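Local coordinates for 23S rRNA (guanine(2535)-N(1))-methyltransferase (PDB 1O9G), which methylates guanine-2535 of 23S ribosomal RNA at N1, using S-adenosyl-L-methionine, and so confers resistance to the orthosomycin antibiotic avilamycin, at residues A[19-23]-A[108-112]; A[30-35]-A[230-235]. The protein carries 3 engineered substitutions. All blocks are in the same frame, centred on the assembly; numbering follows the deposited sequence.

Contact 1: residues A[19-23]-A[108-112]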
loop_
_atom_site.group_PDB
_atom_site.type_symbol
_atom_site.label_atom_id
_atom_site.label_comp_id
_atom_site.label_asym_id
_atom_site.label_seq_id
_atom_site.Cartn_x
_atom_site.Cartn_y
_atom_site.Cartn_z
ATOM N N GLY A 19 -8.579 -7.924 -9.799
ATOM C CA GLY A 19 -9.679 -8.732 -10.283
ATOM C C GLY A 19 -9.314 -10.102 -10.844
ATOM O O GLY A 19 -10.175 -10.827 -11.359
ATOM N N VAL A 20 -8.040 -10.457 -10.777
ATOM C CA VAL A 20 -7.577 -11.767 -11.211
ATOM C C VAL A 20 -7.435 -12.620 -9.955
ATOM O O VAL A 20 -8.323 -13.410 -9.643
ATOM C CB VAL A 20 -6.268 -11.658 -12.047
ATOM C CG1 VAL A 20 -5.703 -13.043 -12.428
ATOM C CG2 VAL A 20 -6.516 -10.806 -13.265
ATOM N N VAL A 21 -6.391 -12.389 -9.161
ATOM C CA VAL A 21 -6.250 -13.022 -7.852
ATOM C C VAL A 21 -6.671 -12.018 -6.750
ATOM O O VAL A 21 -7.565 -12.273 -5.919
ATOM C CB VAL A 21 -4.826 -13.541 -7.619
ATOM C CG1 VAL A 21 -4.712 -14.264 -6.238
ATOM C CG2 VAL A 21 -4.410 -14.475 -8.776
ATOM N N LEU A 22 -5.991 -10.883 -6.737
ATOM C CA LEU A 22 -6.337 -9.774 -5.869
ATOM C C LEU A 22 -7.716 -9.254 -6.223
ATOM O O LEU A 22 -8.182 -9.353 -7.365
ATOM C CB LEU A 22 -5.253 -8.696 -5.909
ATOM C CG LEU A 22 -3.990 -9.021 -5.121
ATOM C CD1 LEU A 22 -3.219 -10.239 -5.601
ATOM C CD2 LEU A 22 -3.019 -7.808 -5.039
ATOM N N HIS A 23 -8.362 -8.698 -5.219
ATOM C CA HIS A 23 -9.779 -8.372 -5.267
ATOM C C HIS A 23 -10.024 -6.932 -5.646
ATOM O O HIS A 23 -9.352 -6.034 -5.135
ATOM C CB HIS A 23 -10.408 -8.639 -3.911
ATOM C CG HIS A 23 -10.430 -10.084 -3.552
ATOM N ND1 HIS A 23 -9.526 -10.674 -2.699
ATOM C CD2 HIS A 23 -11.250 -11.069 -3.968
ATOM C CE1 HIS A 23 -9.816 -11.961 -2.585
ATOM N NE2 HIS A 23 -10.859 -12.219 -3.334
ATOM N N ARG A 108 -8.025 -18.988 -2.580
ATOM C CA ARG A 108 -8.404 -18.225 -3.753
ATOM C C ARG A 108 -8.271 -19.035 -5.026
ATOM O O ARG A 108 -9.137 -18.944 -5.916
ATOM C CB ARG A 108 -7.591 -16.920 -3.798
ATOM C CG ARG A 108 -7.919 -15.967 -4.930
ATOM C CD ARG A 108 -9.335 -15.527 -5.015
ATOM N NE ARG A 108 -9.452 -14.284 -5.769
ATOM C CZ ARG A 108 -10.581 -13.747 -6.189
ATOM N NH1 ARG A 108 -11.741 -14.336 -5.987
ATOM N NH2 ARG A 108 -10.533 -12.596 -6.826
ATOM N N GLU A 109 -7.194 -19.789 -5.133
ATOM C CA GLU A 109 -6.975 -20.657 -6.297
ATOM C C GLU A 109 -8.131 -21.654 -6.397
ATOM O O GLU A 109 -8.646 -21.895 -7.492
ATOM C CB GLU A 109 -5.650 -21.432 -6.204
ATOM C CG GLU A 109 -5.360 -22.313 -7.401
ATOM C CD GLU A 109 -4.087 -23.132 -7.274
ATOM O OE1 GLU A 109 -3.311 -22.881 -6.338
ATOM O OE2 GLU A 109 -3.894 -24.029 -8.120
ATOM N N LEU A 110 -8.532 -22.228 -5.273
ATOM C CA LEU A 110 -9.595 -23.229 -5.252
ATOM C C LEU A 110 -10.893 -22.578 -5.686
ATOM O O LEU A 110 -11.650 -23.169 -6.450
ATOM C CB LEU A 110 -9.742 -23.880 -3.882
ATOM C CG LEU A 110 -10.833 -24.908 -3.666
ATOM C CD1 LEU A 110 -10.711 -26.059 -4.656
ATOM C CD2 LEU A 110 -10.726 -25.393 -2.228
ATOM N N GLU A 111 -11.182 -21.382 -5.193
ATOM C CA GLU A 111 -12.383 -20.653 -5.582
ATOM C C GLU A 111 -12.447 -20.468 -7.096
ATOM O O GLU A 111 -13.486 -20.686 -7.716
ATOM C CB GLU A 111 -12.465 -19.283 -4.898
ATOM C CG GLU A 111 -13.653 -18.443 -5.334
ATOM C CD GLU A 111 -13.774 -17.103 -4.612
ATOM O OE1 GLU A 111 -12.746 -16.413 -4.409
ATOM O OE2 GLU A 111 -14.903 -16.738 -4.241
ATOM N N ARG A 112 -11.329 -20.041 -7.680
ATOM C CA ARG A 112 -11.226 -19.823 -9.119
ATOM C C ARG A 112 -11.406 -21.133 -9.894
ATOM O O ARG A 112 -12.067 -21.156 -10.934
ATOM C CB ARG A 112 -9.898 -19.173 -9.489
ATOM C CG ARG A 112 -9.789 -17.720 -9.084
ATOM C CD ARG A 112 -10.926 -16.886 -9.593
ATOM N NE ARG A 112 -10.667 -15.458 -9.639
ATOM C CZ ARG A 112 -11.615 -14.549 -9.820
ATOM N NH1 ARG A 112 -12.888 -14.903 -9.873
ATOM N NH2 ARG A 112 -11.300 -13.271 -9.923
HETATM O O HOH W 1 -12.196 -15.020 -2.356
#

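Contact 2: residues A[30-35]-A[230-235]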
loop_
_atom_site.group_PDB
_atom_site.type_symbol
_atom_site.label_atom_id
_atom_site.label_comp_id
_atom_site.label_asym_id
_atom_site.label_seq_id
_atom_site.Cartn_x
_atom_site.Cartn_y
_atom_site.Cartn_z
ATOM N N ALA A 30 -7.877 0.593 -8.259
ATOM C CA ALA A 30 -6.673 -0.190 -8.214
ATOM C C ALA A 30 -5.574 0.883 -8.147
ATOM O O ALA A 30 -5.849 2.091 -8.056
ATOM C CB ALA A 30 -6.598 -1.057 -9.449
ATOM N N PHE A 31 -4.351 0.449 -8.149
ATOM C CA PHE A 31 -3.200 1.317 -8.281
ATOM C C PHE A 31 -2.258 0.628 -9.276
ATOM O O PHE A 31 -2.116 -0.578 -9.223
ATOM C CB PHE A 31 -2.513 1.469 -6.924
ATOM C CG PHE A 31 -1.560 2.608 -6.874
ATOM C CD1 PHE A 31 -1.988 3.875 -6.544
ATOM C CD2 PHE A 31 -0.222 2.410 -7.184
ATOM C CE1 PHE A 31 -1.113 4.949 -6.562
ATOM C CE2 PHE A 31 0.669 3.480 -7.160
ATOM C CZ PHE A 31 0.234 4.725 -6.832
ATOM N N PRO A 32 -1.584 1.353 -10.171
ATOM C CA PRO A 32 -0.672 0.682 -11.111
ATOM C C PRO A 32 0.489 -0.003 -10.401
ATOM O O PRO A 32 1.161 0.639 -9.608
ATOM C CB PRO A 32 -0.148 1.813 -12.000
ATOM C CG PRO A 32 -0.946 2.968 -11.696
ATOM C CD PRO A 32 -1.637 2.804 -10.393
ATOM N N VAL A 33 0.703 -1.283 -10.673
ATOM C CA VAL A 33 1.764 -2.044 -10.035
ATOM C C VAL A 33 3.128 -1.401 -10.260
ATOM O O VAL A 33 3.927 -1.294 -9.340
ATOM C CB VAL A 33 1.766 -3.496 -10.521
ATOM C CG1 VAL A 33 2.941 -4.254 -9.951
ATOM C CG2 VAL A 33 0.425 -4.179 -10.126
ATOM N N ARG A 34 3.399 -0.963 -11.481
ATOM C CA ARG A 34 4.716 -0.409 -11.754
ATOM C C ARG A 34 5.010 0.827 -10.901
ATOM O O ARG A 34 6.121 1.004 -10.397
ATOM C CB ARG A 34 4.854 -0.078 -13.234
ATOM C CG ARG A 34 6.229 0.363 -13.627
ATOM C CD ARG A 34 6.375 0.663 -15.083
ATOM N NE ARG A 34 7.780 0.724 -15.460
ATOM C CZ ARG A 34 8.208 1.107 -16.657
ATOM N NH1 ARG A 34 7.342 1.467 -17.599
ATOM N NH2 ARG A 34 9.506 1.134 -16.922
ATOM N N LEU A 35 4.025 1.685 -10.750
ATOM C CA LEU A 35 4.186 2.879 -9.951
ATOM C C LEU A 35 4.297 2.499 -8.478
ATOM O O LEU A 35 5.054 3.113 -7.723
ATOM C CB LEU A 35 3.037 3.858 -10.198
ATOM C CG LEU A 35 3.111 5.176 -9.461
ATOM C CD1 LEU A 35 4.439 5.883 -9.732
ATOM C CD2 LEU A 35 1.958 6.075 -9.849
ATOM N N LEU A 230 7.916 12.685 -7.201
ATOM C CA LEU A 230 7.800 12.190 -8.559
ATOM C C LEU A 230 6.436 12.502 -9.178
ATOM O O LEU A 230 5.456 12.751 -8.473
ATOM C CB LEU A 230 8.181 10.703 -8.658
ATOM C CG LEU A 230 7.202 9.649 -8.155
ATOM C CD1 LEU A 230 5.886 9.625 -8.931
ATOM C CD2 LEU A 230 7.832 8.262 -8.239
ATOM N N LYS A 231 6.418 12.531 -10.508
ATOM C CA LYS A 231 5.220 12.717 -11.321
ATOM C C LYS A 231 5.237 11.665 -12.415
ATOM O O LYS A 231 6.178 11.630 -13.219
ATOM C CB LYS A 231 5.240 14.098 -11.976
ATOM C CG LYS A 231 5.223 15.253 -10.987
ATOM C CD LYS A 231 5.562 16.577 -11.679
ATOM C CE LYS A 231 4.401 17.064 -12.555
ATOM N NZ LYS A 231 4.806 18.112 -13.540
ATOM N N ILE A 232 4.245 10.779 -12.421
ATOM C CA ILE A 232 4.096 9.780 -13.468
ATOM C C ILE A 232 2.643 9.776 -13.890
ATOM O O ILE A 232 1.762 9.569 -13.069
ATOM C CB ILE A 232 4.499 8.377 -12.950
ATOM C CG1 ILE A 232 5.957 8.371 -12.453
ATOM C CG2 ILE A 232 4.270 7.312 -14.018
ATOM C CD1 ILE A 232 6.988 8.413 -13.534
ATOM N N GLY A 233 2.399 10.012 -15.173
ATOM C CA GLY A 233 1.046 10.122 -15.687
ATOM C C GLY A 233 0.291 11.250 -14.991
ATOM O O GLY A 233 0.835 12.385 -14.809
ATOM N N THR A 234 -0.935 10.922 -14.549
ATOM C CA THR A 234 -1.785 11.875 -13.833
ATOM C C THR A 234 -1.542 11.880 -12.305
ATOM O O THR A 234 -2.244 12.574 -11.568
ATOM C CB THR A 234 -3.276 11.571 -14.129
ATOM O OG1 THR A 234 -3.426 11.064 -15.464
ATOM C CG2 THR A 234 -4.110 12.844 -14.145
ATOM N N ARG A 235 -0.551 11.122 -11.836
ATOM C CA ARG A 235 -0.304 10.969 -10.403
ATOM C C ARG A 235 1.030 11.602 -9.972
ATOM O O ARG A 235 1.975 11.633 -10.731
ATOM C CB ARG A 235 -0.276 9.489 -10.037
ATOM C CG ARG A 235 -1.652 8.836 -9.818
ATOM C CD ARG A 235 -1.537 7.453 -9.181
ATOM N NE ARG A 235 -2.810 6.723 -9.067
ATOM C CZ ARG A 235 -3.390 6.090 -10.068
ATOM N NH1 ARG A 235 -4.536 5.438 -9.883
ATOM N NH2 ARG A 235 -2.839 6.105 -11.280
#

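Contact 1: residues A[19-23]-A[108-112]
The irregular loop 19-23 presents the backbone carbonyls of V20 and V21 to the side of helix 102-119, where R108 and R112, one turn apart, reach out to them; the closest CA atoms, those of V21 and R108, are 7.0 Å apart. R112 approaches V20 side-on, NE and NH2 both donating to the one acceptor: NE to V20 O measures 3.1 Å, and the oxygen lies almost exactly in the guanidinium plane. R108 bends at chi2 (57°) and brings NE within 2.8 Å of V21 O, in the carbonyl plane and on a lone pair; its NH2 adds a weak bond to the same oxygen. H23 NE2 sits 3.3 Å from R108 CZ, over one face of the guanidinium, while R112 NE lies over the opposite face. NH1 of R108 forms a salt bridge with E111 OE1 (2.8 Å), and a water close to that oxygen also lies near H23 NE2. With its edge bonded and both faces covered, the R108 guanidinium has its rotation fixed. Q115 takes NH1 of R112, and V20 and V21 also touch helix 122-140. Two arginines thus bond to successive carbonyls of the N-terminal loop, joining it to helix 102-119 of a Rossmann-like methyltransferase.

Contact 2: residues A[30-35]-A[230-235]
Apolar packing joins L35, in the first turn of helix 33-45, to L230 and I232 of the edge strand 228-232, where a type II' beta turn from I232 to R235 closes a beta hairpin. The CA atoms of L35 and I232 are 7.7 Å apart, and the contacts between helix and strand here are made by side chains. L35 has CG anti to its backbone nitrogen (chi1 -178°), and its two methyls serve different partners. CD1 lies 4.0 Å from I232 CG1 and nearly as close to L230 CD1, whereas CD2 packs on the aliphatic part of R235, 3.8 Å from its CD. E38 and R42, further along helix 33-45, also touch the L230 side chain.

No hydrogen bond crosses between the two segments. The turn itself is closed by reciprocal backbone bonds, I232 N to R235 O and R235 N to I232 O, both 3.0 Å. Nearby, R215 NH1 places a like charge close to R235 NH2.

A second group of van der Waals contacts involves the outer part of R235, whose chain runs extended from CG to NE and passes F31 in the opposite direction. R235 CD and NE both approach F31 CE1, the NE at 3.5 Å, with the ring and guanidinium planes 63° apart. Behind F31, the side chains of L65 and I39 provide further packing. P32, the N-cap residue of the helix, sets its ring methylene CD over one face of the R235 guanidinium, 3.6 Å from NH2 and offset toward the rim.

How the contacts relate
The first segments of both contacts lie in the N-terminal part of the chain, in the order 19-23 then 30-35, and their partners follow in the same order, 108-112 then 230-235, so the two connections cross along the sequence. Their centres are 24 Å apart and their nearest atoms about 7 Å, without touching. Contact 1 joins the loop to helix 102-119, away from the mixed seven-stranded sheet, whereas contact 2 joins the start of helix 33-45 to the hairpin at the sheet's antiparallel edge. Helix 64-72 is common to both, touching L22 of contact 1 and F31 of contact 2. The N-terminal part of the chain thus packs on helix 102-119 at one place and, through helix 33-45, on the edge hairpin at another.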